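Long-range contacts in peptidase, M20/M25/M40 family (Staphylococcus aureus, PDB 4EWT), which probably hydrolyses amide bonds of N-acylated amino acids as a metal-dependent amidohydrolase of the M20 peptidase family, with two manganese ions in its active site: residues A[186-191]-A[257-262]; A[225-230]-A[268-273]; A[273-278]-A[291-296]. All coordinates share one frame; numbering follows the deposited sequence.

Contact 1. Residues A[186-191]-A[257-262]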
loop_
_atom_site.group_PDB
_atom_site.type_symbol
_atom_site.label_atom_id
_atom_site.label_comp_id
_atom_site.label_asym_id
_atom_site.label_seq_id
_atom_site.Cartn_x
_atom_site.Cartn_y
_atom_site.Cartn_z
ATOM N N ALA A 186 2.769 -21.353 12.566
ATOM C CA ALA A 186 3.937 -21.466 11.687
ATOM C C ALA A 186 4.803 -20.223 11.834
ATOM O O ALA A 186 4.328 -19.200 12.312
ATOM C CB ALA A 186 3.507 -21.684 10.239
ATOM N N PHE A 187 6.069 -20.334 11.435
ATOM C CA PHE A 187 7.024 -19.237 11.462
ATOM C C PHE A 187 7.698 -19.094 10.108
ATOM O O PHE A 187 7.988 -20.088 9.445
ATOM C CB PHE A 187 8.114 -19.505 12.505
ATOM C CG PHE A 187 7.591 -19.617 13.899
ATOM C CD1 PHE A 187 7.037 -18.503 14.539
ATOM C CD2 PHE A 187 7.634 -20.831 14.574
ATOM C CE1 PHE A 187 6.546 -18.602 15.839
ATOM C CE2 PHE A 187 7.146 -20.946 15.879
ATOM C CZ PHE A 187 6.608 -19.835 16.513
ATOM N N PHE A 188 7.995 -17.864 9.720
ATOM C CA PHE A 188 8.741 -17.635 8.493
ATOM C C PHE A 188 9.773 -16.524 8.611
ATOM O O PHE A 188 9.611 -15.571 9.386
ATOM C CB PHE A 188 7.794 -17.389 7.299
ATOM C CG PHE A 188 6.932 -16.154 7.433
ATOM C CD1 PHE A 188 7.296 -14.974 6.809
ATOM C CD2 PHE A 188 5.734 -16.202 8.147
ATOM C CE1 PHE A 188 6.484 -13.819 6.911
ATOM C CE2 PHE A 188 4.896 -15.061 8.263
ATOM C CZ PHE A 188 5.271 -13.876 7.652
ATOM N N LYS A 189 10.843 -16.676 7.837
ATOM C CA LYS A 189 11.823 -15.618 7.649
ATOM C C LYS A 189 11.842 -15.320 6.170
ATOM O O LYS A 189 11.827 -16.237 5.349
ATOM C CB LYS A 189 13.216 -16.072 8.100
ATOM C CG LYS A 189 13.284 -16.428 9.576
ATOM C CD LYS A 189 14.668 -16.920 9.970
ATOM C CE LYS A 189 14.750 -17.181 11.482
ATOM N NZ LYS A 189 15.714 -18.283 11.791
ATOM N N LEU A 190 11.843 -14.041 5.824
ATOM C CA LEU A 190 11.923 -13.663 4.428
ATOM C C LEU A 190 13.069 -12.696 4.243
ATOM O O LEU A 190 13.133 -11.646 4.902
ATOM C CB LEU A 190 10.610 -13.036 3.948
ATOM C CG LEU A 190 10.599 -12.381 2.559
ATOM C CD1 LEU A 190 10.784 -13.396 1.400
ATOM C CD2 LEU A 190 9.313 -11.611 2.395
ATOM N N LYS A 191 13.984 -13.057 3.357
ATOM C CA LYS A 191 15.038 -12.149 3.010
ATOM C C LYS A 191 14.662 -11.514 1.686
ATOM O O LYS A 191 14.325 -12.211 0.746
ATOM C CB LYS A 191 16.394 -12.856 2.936
ATOM C CG LYS A 191 17.503 -11.940 2.425
ATOM C CD LYS A 191 18.894 -12.494 2.688
ATOM C CE LYS A 191 19.220 -13.626 1.752
ATOM N NZ LYS A 191 20.708 -13.886 1.713
ATOM N N GLY A 257 8.205 -13.342 10.612
ATOM C CA GLY A 257 6.802 -13.344 11.010
ATOM C C GLY A 257 6.285 -14.642 11.596
ATOM O O GLY A 257 6.965 -15.681 11.591
ATOM N N ASP A 258 5.076 -14.571 12.126
ATOM C CA ASP A 258 4.407 -15.764 12.586
ATOM C C ASP A 258 2.938 -15.773 12.224
ATOM O O ASP A 258 2.323 -14.735 11.961
ATOM C CB ASP A 258 4.665 -16.044 14.070
ATOM C CG ASP A 258 3.700 -15.350 14.972
ATOM O OD1 ASP A 258 3.774 -14.106 15.053
ATOM O OD2 ASP A 258 2.869 -16.051 15.612
ATOM N N VAL A 259 2.418 -16.985 12.210
ATOM C CA VAL A 259 1.182 -17.342 11.567
ATOM C C VAL A 259 0.416 -18.217 12.542
ATOM O O VAL A 259 0.995 -19.111 13.172
ATOM C CB VAL A 259 1.476 -18.144 10.268
ATOM C CG1 VAL A 259 0.274 -18.961 9.839
ATOM C CG2 VAL A 259 1.966 -17.201 9.126
ATOM N N ARG A 260 -0.870 -17.921 12.704
ATOM C CA ARG A 260 -1.775 -18.807 13.419
ATOM C C ARG A 260 -2.952 -19.128 12.520
ATOM O O ARG A 260 -3.472 -18.252 11.823
ATOM C CB ARG A 260 -2.339 -18.173 14.688
ATOM C CG ARG A 260 -1.381 -17.394 15.526
ATOM C CD ARG A 260 -0.638 -18.224 16.542
ATOM N NE ARG A 260 0.447 -17.395 17.050
ATOM C CZ ARG A 260 1.105 -17.589 18.183
ATOM N NH1 ARG A 260 0.799 -18.607 18.978
ATOM N NH2 ARG A 260 2.069 -16.740 18.520
ATOM N N GLY A 261 -3.384 -20.385 12.569
ATOM C CA GLY A 261 -4.613 -20.807 11.896
ATOM C C GLY A 261 -5.320 -21.764 12.830
ATOM O O GLY A 261 -4.685 -22.657 13.388
ATOM N N LEU A 262 -6.626 -21.587 12.999
ATOM C CA LEU A 262 -7.377 -22.439 13.913
ATOM C C LEU A 262 -7.605 -23.856 13.340
ATOM O O LEU A 262 -7.782 -24.816 14.096
ATOM C CB LEU A 262 -8.706 -21.767 14.319
ATOM C CG LEU A 262 -9.666 -22.544 15.235
ATOM C CD1 LEU A 262 -9.017 -22.836 16.595
ATOM C CD2 LEU A 262 -10.996 -21.791 15.390
#

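Contact 2. Residues A[225-230]-A[268-273]. With PE7 (1-deoxy-1-thio-heptaethylene glycol), chain L.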
loop_
_atom_site.group_PDB
_atom_site.type_symbol
_atom_site.label_atom_id
_atom_site.label_comp_id
_atom_site.label_asym_id
_atom_site.label_seq_id
_atom_site.Cartn_x
_atom_site.Cartn_y
_atom_site.Cartn_z
ATOM N N ARG A 225 -8.724 -10.924 2.726
ATOM C CA ARG A 225 -9.293 -11.332 1.466
ATOM C C ARG A 225 -9.266 -12.854 1.248
ATOM O O ARG A 225 -10.225 -13.424 0.859
ATOM C CB ARG A 225 -8.702 -10.554 0.293
ATOM C CG ARG A 225 -8.903 -9.098 0.285
ATOM C CD ARG A 225 -10.235 -8.738 -0.215
ATOM N NE ARG A 225 -11.246 -8.804 0.792
ATOM C CZ ARG A 225 -12.532 -8.603 0.609
ATOM N NH1 ARG A 225 -13.021 -8.347 -0.556
ATOM N NH2 ARG A 225 -13.331 -8.688 1.601
ATOM N N ARG A 226 -8.149 -13.471 1.551
ATOM C CA ARG A 226 -7.896 -14.870 1.170
ATOM C C ARG A 226 -8.525 -15.895 2.119
ATOM O O ARG A 226 -8.751 -17.051 1.739
ATOM C CB ARG A 226 -6.389 -15.115 1.076
ATOM C CG ARG A 226 -5.714 -14.294 -0.011
ATOM C CD ARG A 226 -6.349 -14.567 -1.360
ATOM N NE ARG A 226 -5.503 -14.111 -2.458
ATOM C CZ ARG A 226 -5.966 -13.635 -3.608
ATOM N NH1 ARG A 226 -7.273 -13.522 -3.788
ATOM N NH2 ARG A 226 -5.120 -13.258 -4.563
ATOM N N LEU A 227 -8.781 -15.482 3.354
ATOM C CA LEU A 227 -9.442 -16.344 4.319
ATOM C C LEU A 227 -10.919 -16.016 4.365
ATOM O O LEU A 227 -11.318 -14.867 4.181
ATOM C CB LEU A 227 -8.851 -16.180 5.729
ATOM C CG LEU A 227 -7.384 -16.532 5.939
ATOM C CD1 LEU A 227 -7.016 -16.327 7.412
ATOM C CD2 LEU A 227 -7.097 -17.975 5.488
ATOM N N SER A 228 -11.731 -17.038 4.591
ATOM C CA SER A 228 -13.127 -16.820 4.886
ATOM C C SER A 228 -13.273 -16.004 6.170
ATOM O O SER A 228 -12.500 -16.165 7.112
ATOM C CB SER A 228 -13.841 -18.146 5.075
ATOM O OG SER A 228 -15.123 -17.917 5.615
ATOM N N PRO A 229 -14.298 -15.145 6.222
ATOM C CA PRO A 229 -14.600 -14.438 7.477
ATOM C C PRO A 229 -14.855 -15.382 8.659
ATOM O O PRO A 229 -14.665 -14.988 9.813
ATOM C CB PRO A 229 -15.866 -13.635 7.146
ATOM C CG PRO A 229 -16.269 -14.042 5.759
ATOM C CD PRO A 229 -15.092 -14.648 5.087
ATOM N N PHE A 230 -15.291 -16.603 8.378
ATOM C CA PHE A 230 -15.511 -17.607 9.422
ATOM C C PHE A 230 -14.300 -18.445 9.779
ATOM O O PHE A 230 -14.353 -19.275 10.682
ATOM C CB PHE A 230 -16.721 -18.491 9.073
ATOM C CG PHE A 230 -18.018 -17.768 9.203
ATOM C CD1 PHE A 230 -18.767 -17.881 10.361
ATOM C CD2 PHE A 230 -18.453 -16.912 8.188
ATOM C CE1 PHE A 230 -19.980 -17.174 10.495
ATOM C CE2 PHE A 230 -19.635 -16.193 8.310
ATOM C CZ PHE A 230 -20.404 -16.329 9.469
ATOM N N ALA A 268 -2.782 -24.049 5.871
ATOM C CA ALA A 268 -2.348 -24.387 4.521
ATOM C C ALA A 268 -2.605 -23.246 3.558
ATOM O O ALA A 268 -1.737 -22.898 2.771
ATOM C CB ALA A 268 -3.016 -25.719 4.009
ATOM N N THR A 269 -3.803 -22.678 3.617
ATOM C CA THR A 269 -4.135 -21.490 2.822
ATOM C C THR A 269 -3.180 -20.297 3.067
ATOM O O THR A 269 -2.716 -19.667 2.111
ATOM C CB THR A 269 -5.573 -21.056 3.089
ATOM O OG1 THR A 269 -6.451 -22.058 2.577
ATOM C CG2 THR A 269 -5.890 -19.693 2.434
ATOM N N ILE A 270 -2.880 -20.013 4.335
ATOM C CA ILE A 270 -1.992 -18.897 4.692
ATOM C C ILE A 270 -0.586 -19.102 4.118
ATOM O O ILE A 270 0.034 -18.186 3.590
ATOM C CB ILE A 270 -1.917 -18.673 6.241
ATOM C CG1 ILE A 270 -3.243 -18.115 6.763
ATOM C CG2 ILE A 270 -0.798 -17.691 6.602
ATOM C CD1 ILE A 270 -3.339 -18.012 8.315
ATOM N N GLU A 271 -0.102 -20.324 4.213
ATOM C CA GLU A 271 1.214 -20.638 3.728
ATOM C C GLU A 271 1.263 -20.490 2.201
ATOM O O GLU A 271 2.238 -19.975 1.660
ATOM C CB GLU A 271 1.601 -22.061 4.132
ATOM C CG GLU A 271 2.942 -22.462 3.569
ATOM C CD GLU A 271 3.400 -23.836 4.023
ATOM O OE1 GLU A 271 2.724 -24.482 4.860
ATOM O OE2 GLU A 271 4.466 -24.252 3.540
ATOM N N LYS A 272 0.213 -20.961 1.531
ATOM C CA LYS A 272 0.101 -20.840 0.084
ATOM C C LYS A 272 0.070 -19.377 -0.358
ATOM O O LYS A 272 0.750 -18.996 -1.309
ATOM C CB LYS A 272 -1.137 -21.597 -0.422
ATOM C CG LYS A 272 -1.481 -21.352 -1.907
ATOM C CD LYS A 272 -2.719 -22.157 -2.327
ATOM C CE LYS A 272 -3.237 -21.661 -3.677
ATOM N NZ LYS A 272 -4.364 -22.499 -4.205
ATOM N N GLU A 273 -0.723 -18.566 0.341
ATOM C CA GLU A 273 -0.878 -17.157 -0.016
ATOM C C GLU A 273 0.337 -16.269 0.300
ATOM O O GLU A 273 0.614 -15.318 -0.431
ATOM C CB GLU A 273 -2.205 -16.591 0.556
ATOM C CG GLU A 273 -3.459 -17.275 -0.070
ATOM C CD GLU A 273 -3.504 -17.170 -1.606
ATOM O OE1 GLU A 273 -2.967 -16.184 -2.144
ATOM O OE2 GLU A 273 -4.077 -18.061 -2.288
HETATM S S1 PE7 L . -17.349 -20.330 -9.319
HETATM C C2 PE7 L . -17.529 -21.166 -10.942
HETATM C C3 PE7 L . -16.690 -20.510 -12.036
HETATM O O4 PE7 L . -15.290 -20.753 -11.790
HETATM C C5 PE7 L . -14.549 -20.612 -13.007
HETATM C C6 PE7 L . -13.435 -19.608 -12.791
HETATM O O7 PE7 L . -12.485 -20.283 -11.962
HETATM C C8 PE7 L . -11.460 -19.358 -11.579
HETATM C C9 PE7 L . -10.453 -19.986 -10.631
HETATM O O10 PE7 L . -11.098 -20.883 -9.756
HETATM C C11 PE7 L . -10.433 -20.883 -8.498
HETATM C C12 PE7 L . -11.362 -20.586 -7.341
HETATM O O13 PE7 L . -10.657 -19.656 -6.504
HETATM C C14 PE7 L . -11.407 -19.247 -5.366
HETATM C C15 PE7 L . -10.805 -17.904 -4.985
HETATM O O16 PE7 L . -9.403 -18.074 -4.968
HETATM C C17 PE7 L . -8.755 -16.862 -4.598
HETATM C C18 PE7 L . -7.308 -17.021 -5.000
HETATM O O19 PE7 L . -7.267 -16.635 -6.372
HETATM C C20 PE7 L . -5.901 -16.478 -6.772
HETATM C C21 PE7 L . -5.671 -16.976 -8.207
HETATM O O22 PE7 L . -6.423 -18.168 -8.475
#

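Contact 3. Residues A[273-278]-A[291-296]. With PE7 (1-deoxy-1-thio-heptaethylene glycol), chain L.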
loop_
_atom_site.group_PDB
_atom_site.type_symbol
_atom_site.label_atom_id
_atom_site.label_comp_id
_atom_site.label_asym_id
_atom_site.label_seq_id
_atom_site.Cartn_x
_atom_site.Cartn_y
_atom_site.Cartn_z
ATOM N N GLU A 273 -0.723 -18.566 0.341
ATOM C CA GLU A 273 -0.878 -17.157 -0.016
ATOM C C GLU A 273 0.337 -16.269 0.300
ATOM O O GLU A 273 0.614 -15.318 -0.431
ATOM C CB GLU A 273 -2.205 -16.591 0.556
ATOM C CG GLU A 273 -3.459 -17.275 -0.070
ATOM C CD GLU A 273 -3.504 -17.170 -1.606
ATOM O OE1 GLU A 273 -2.967 -16.184 -2.144
ATOM O OE2 GLU A 273 -4.077 -18.061 -2.288
ATOM N N ILE A 274 1.066 -16.594 1.372
ATOM C CA ILE A 274 2.290 -15.870 1.722
ATOM C C ILE A 274 3.379 -16.238 0.722
ATOM O O ILE A 274 4.147 -15.378 0.297
ATOM C CB ILE A 274 2.763 -16.200 3.170
ATOM C CG1 ILE A 274 1.861 -15.496 4.176
ATOM C CG2 ILE A 274 4.281 -15.827 3.396
ATOM C CD1 ILE A 274 2.139 -15.861 5.634
ATOM N N LYS A 275 3.443 -17.520 0.357
ATOM C CA LYS A 275 4.349 -17.952 -0.711
ATOM C C LYS A 275 4.057 -17.294 -2.055
ATOM O O LYS A 275 4.990 -16.983 -2.780
ATOM C CB LYS A 275 4.396 -19.489 -0.826
ATOM C CG LYS A 275 5.207 -20.102 0.296
ATOM C CD LYS A 275 5.091 -21.638 0.402
ATOM C CE LYS A 275 6.084 -22.152 1.442
ATOM N NZ LYS A 275 6.143 -23.670 1.489
ATOM N N ARG A 276 2.780 -17.031 -2.363
ATOM C CA ARG A 276 2.400 -16.359 -3.626
ATOM C C ARG A 276 2.845 -14.900 -3.626
ATOM O O ARG A 276 3.394 -14.388 -4.608
ATOM C CB ARG A 276 0.875 -16.408 -3.855
ATOM C CG ARG A 276 0.443 -15.964 -5.288
ATOM C CD ARG A 276 -1.018 -15.455 -5.305
ATOM N NE ARG A 276 -1.964 -16.467 -4.850
ATOM C CZ ARG A 276 -2.545 -17.374 -5.634
ATOM N NH1 ARG A 276 -2.310 -17.403 -6.958
ATOM N NH2 ARG A 276 -3.393 -18.247 -5.096
ATOM N N LEU A 277 2.586 -14.222 -2.522
ATOM C CA LEU A 277 3.050 -12.847 -2.363
ATOM C C LEU A 277 4.551 -12.726 -2.399
ATOM O O LEU A 277 5.078 -11.777 -2.955
ATOM C CB LEU A 277 2.524 -12.242 -1.078
ATOM C CG LEU A 277 1.013 -12.067 -1.079
ATOM C CD1 LEU A 277 0.608 -11.675 0.342
ATOM C CD2 LEU A 277 0.587 -11.011 -2.115
ATOM N N SER A 278 5.239 -13.687 -1.803
ATOM C CA SER A 278 6.688 -13.632 -1.702
ATOM C C SER A 278 7.371 -13.834 -3.065
ATOM O O SER A 278 8.269 -13.065 -3.446
ATOM C CB SER A 278 7.177 -14.663 -0.678
ATOM O OG SER A 278 8.586 -14.771 -0.765
ATOM N N LEU A 291 12.560 -17.198 1.126
ATOM C CA LEU A 291 11.562 -17.553 2.116
ATOM C C LEU A 291 11.883 -18.911 2.744
ATOM O O LEU A 291 12.103 -19.907 2.039
ATOM C CB LEU A 291 10.179 -17.579 1.474
ATOM C CG LEU A 291 8.940 -17.726 2.364
ATOM C CD1 LEU A 291 8.829 -16.598 3.346
ATOM C CD2 LEU A 291 7.684 -17.808 1.487
ATOM N N GLU A 292 11.961 -18.910 4.073
ATOM C CA GLU A 292 12.052 -20.126 4.872
ATOM C C GLU A 292 10.724 -20.166 5.638
ATOM O O GLU A 292 10.405 -19.248 6.380
ATOM C CB GLU A 292 13.226 -20.046 5.853
ATOM C CG GLU A 292 14.611 -19.888 5.200
ATOM C CD GLU A 292 15.708 -19.503 6.207
ATOM O OE1 GLU A 292 16.451 -18.531 5.931
ATOM O OE2 GLU A 292 15.820 -20.160 7.279
ATOM N N TYR A 293 9.942 -21.211 5.423
ATOM C CA TYR A 293 8.626 -21.292 6.012
ATOM C C TYR A 293 8.558 -22.579 6.837
ATOM O O TYR A 293 8.607 -23.688 6.289
ATOM C CB TYR A 293 7.555 -21.257 4.907
ATOM C CG TYR A 293 6.174 -20.902 5.422
ATOM C CD1 TYR A 293 5.665 -19.623 5.269
ATOM C CD2 TYR A 293 5.391 -21.851 6.090
ATOM C CE1 TYR A 293 4.399 -19.289 5.758
ATOM C CE2 TYR A 293 4.126 -21.522 6.588
ATOM C CZ TYR A 293 3.642 -20.247 6.411
ATOM O OH TYR A 293 2.394 -19.925 6.882
ATOM N N ASN A 294 8.475 -22.422 8.158
ATOM C CA ASN A 294 8.616 -23.545 9.086
ATOM C C ASN A 294 7.326 -23.781 9.831
ATOM O O ASN A 294 6.925 -22.963 10.675
ATOM C CB ASN A 294 9.740 -23.280 10.099
ATOM C CG ASN A 294 11.120 -23.183 9.448
ATOM O OD1 ASN A 294 11.432 -23.891 8.484
ATOM N ND2 ASN A 294 11.962 -22.315 9.995
ATOM N N ASP A 295 6.657 -24.878 9.499
ATOM C CA ASP A 295 5.483 -25.296 10.250
ATOM C C ASP A 295 5.859 -25.576 11.700
ATOM O O ASP A 295 6.980 -25.997 12.014
ATOM C CB ASP A 295 4.835 -26.543 9.633
ATOM C CG ASP A 295 3.343 -26.607 9.904
ATOM O OD1 ASP A 295 2.738 -25.535 10.124
ATOM O OD2 ASP A 295 2.758 -27.714 9.889
ATOM N N ASP A 296 4.906 -25.348 12.582
ATOM C CA ASP A 296 5.147 -25.526 13.988
ATOM C C ASP A 296 3.846 -26.143 14.496
ATOM O O ASP A 296 3.111 -26.700 13.693
ATOM C CB ASP A 296 5.366 -24.154 14.622
ATOM C CG ASP A 296 5.820 -24.248 16.020
ATOM O OD1 ASP A 296 6.896 -24.846 16.252
ATOM O OD2 ASP A 296 5.087 -23.738 16.885
HETATM S S1 PE7 L . -17.349 -20.330 -9.319
HETATM C C2 PE7 L . -17.529 -21.166 -10.942
HETATM C C3 PE7 L . -16.690 -20.510 -12.036
HETATM O O4 PE7 L . -15.290 -20.753 -11.790
HETATM C C5 PE7 L . -14.549 -20.612 -13.007
HETATM C C6 PE7 L . -13.435 -19.608 -12.791
HETATM O O7 PE7 L . -12.485 -20.283 -11.962
HETATM C C8 PE7 L . -11.460 -19.358 -11.579
HETATM C C9 PE7 L . -10.453 -19.986 -10.631
HETATM O O10 PE7 L . -11.098 -20.883 -9.756
HETATM C C11 PE7 L . -10.433 -20.883 -8.498
HETATM C C12 PE7 L . -11.362 -20.586 -7.341
HETATM O O13 PE7 L . -10.657 -19.656 -6.504
HETATM C C14 PE7 L . -11.407 -19.247 -5.366
HETATM C C15 PE7 L . -10.805 -17.904 -4.985
HETATM O O16 PE7 L . -9.403 -18.074 -4.968
HETATM C C17 PE7 L . -8.755 -16.862 -4.598
HETATM C C18 PE7 L . -7.308 -17.021 -5.000
HETATM O O19 PE7 L . -7.267 -16.635 -6.372
HETATM C C20 PE7 L . -5.901 -16.478 -6.772
HETATM C C21 PE7 L . -5.671 -16.976 -8.207
HETATM O O22 PE7 L . -6.423 -18.168 -8.475
#

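Contact 1. Residues A[186-191]-A[257-262]
Phe188 reaches Gly257 because its CG stands between the backbone N and the carbonyl carbon (chi1 63°), which swings the ring across to the neighbouring strand; Phe187, with CG anti to its carbonyl carbon, leans the same way on the other face of the sheet. The Phe188 ring lies over Gly257, whose CA sits 3.9 Å from the ring centroid and 20° off the ring normal, a CH-pi contact. Gly257 has no side chain to stand between its CA and the ring, and Phe188 CZ lies 3.7 Å from Gly257 CA. At the ring's edge, Phe188 CE2 meets Val259 CG2 at 3.7 Å, the two side chains crossing nearly at a right angle, while Ala186 CB faces Val259 CB at 4.1 Å. On the other face Phe187 CD1 touches Asp258 CB at 3.4 Å, the two side chains side by side. The Asp258 carboxylate is bound by Arg260 in a salt bridge, through weak bonds to OD2. Against this face comes Phe246 of the second subunit, edge-to-face with Phe187. The backbones pair in antiparallel register: Ala186 with Val259 and Phe188 with Gly257 each exchange two hydrogen bonds, Phe188 N to Gly257 O being 3.1 Å long and nearly straight (172°), and Phe187 with Asp258 forms the non-hydrogen-bonded pair between them. Ile270 and Ile274 of helix 264-285 cover the Phe188-Val259 face, as expected of the helix-backed antiparallel sheet in the smaller, lid-like domain of M20 peptidases.

Contact 2. Residues A[225-230]-A[268-273]
Leu227 packs its two methyl branches against helix 264-285, and with Ile270 it makes up the buried, apolar side of the contact. Its CD2 comes to 3.7 Å from Thr269 CG2, the two side chains sliding past each other in opposite directions, and lies 4.1 Å from Ile270 CG1. The second branch, CD1, is at 4.1 Å from Ile270 CD1, so the leucine fork is applied to the isoleucine at two points. Thr269 can offer a methyl here because its CG2 is anti to the backbone N, while OG1 is turned to a weak bond with Ala265 O. The other side is carried by the partly exposed Arg226, which crosses Glu273 at about a right angle, both chains bent at chi2. Its aliphatic part packs closely, with Arg226 CG 3.7 Å from Glu273 CG; looseness belongs to the ion pair alone. There Arg226 NE lies 3.3 Å from Glu273 OE1, a salt bridge whose hydrogen bond is weak, its N-H pointing off line at 130° and the two flat groups inclined by 62°. Each charge has a stronger partner: Glu273 is gripped by Arg276, and Arg226 NH1 bonds to Asn206 OD1 of the third subunit. Outward of the arginine runs the glycol chain PE7, with its C18 over one guanidinium face and 3.7 Å from Arg226 NH1; Lys195 NZ of the third subunit hydrogen-bonds to this glycol. The contact sets residues 226-227 against helix 264-285, where Val222 of helix 208-226 touches Ile270 and Glu273, and Tyr293 of strand 288-295 lies against Ile270 and Glu271.

Contact 3. Residues A[273-278]-A[291-296]
An alpha-beta hairpin, in which helix 264-285 turns back into strand 288-295, brings Leu291 and Tyr293 against Ile274, Lys275 and Ser278. The short segments run nearly antiparallel, at 175°, with axes 10.4 Å apart, a separation that side chains bridge. Leu291 has CG anti to its backbone N (chi1 -171°), and its CD2 branch does most of the touching: it is 3.6 Å from Lys275 CG, 3.9 Å from Ser278 CB and 4.4 Å from Ile274 CG2. One turn of helix is therefore gathered round a single methyl. Tyr293, two residues on along the strand and on the same face, meets Ile274 at its ring edge, CE1 lying 4.1 Å from Ile274 CD1 with the side chains at about a right angle. This is the helical layer over an antiparallel sheet, and Ile274 also touches Phe188 and Val259 on strands 179-193 and 248-261. Farther out, the exposed Lys275 sends its extended chain obliquely over Tyr293, so that CE comes to 3.9 Å from Tyr293 CB, while its NZ forms a salt bridge with Glu271. On the side of the helix turned from the strand, Arg276 holds Glu273 side-on through two nearly straight bonds, NE to OE1 and NH2 to OE2. The two bonds fix the rotation of the guanidinium, one face of which is covered by PE7 C20.

The three contacts lie in one part of the fold, the antiparallel sheet and the helices packed on it. Contacts 1 and 3 are nearest, their centres about 7 Å apart, since strand 179-193 is paired with both 248-261 and 288-295. Contact 2 is about 13 Å from contact 1 and 12 Å from contact 3, and shares helix 264-285 with contact 3. Along the chain contacts 1 and 2 interleave, whereas contact 3 begins at Glu273, where contact 2 ends. Taken in depth they run from the sheet, whose pairing in contact 1 meets the second subunit, through helix 264-285 to helix 208-226, so one helix connects that pairing to the interface with the third subunit.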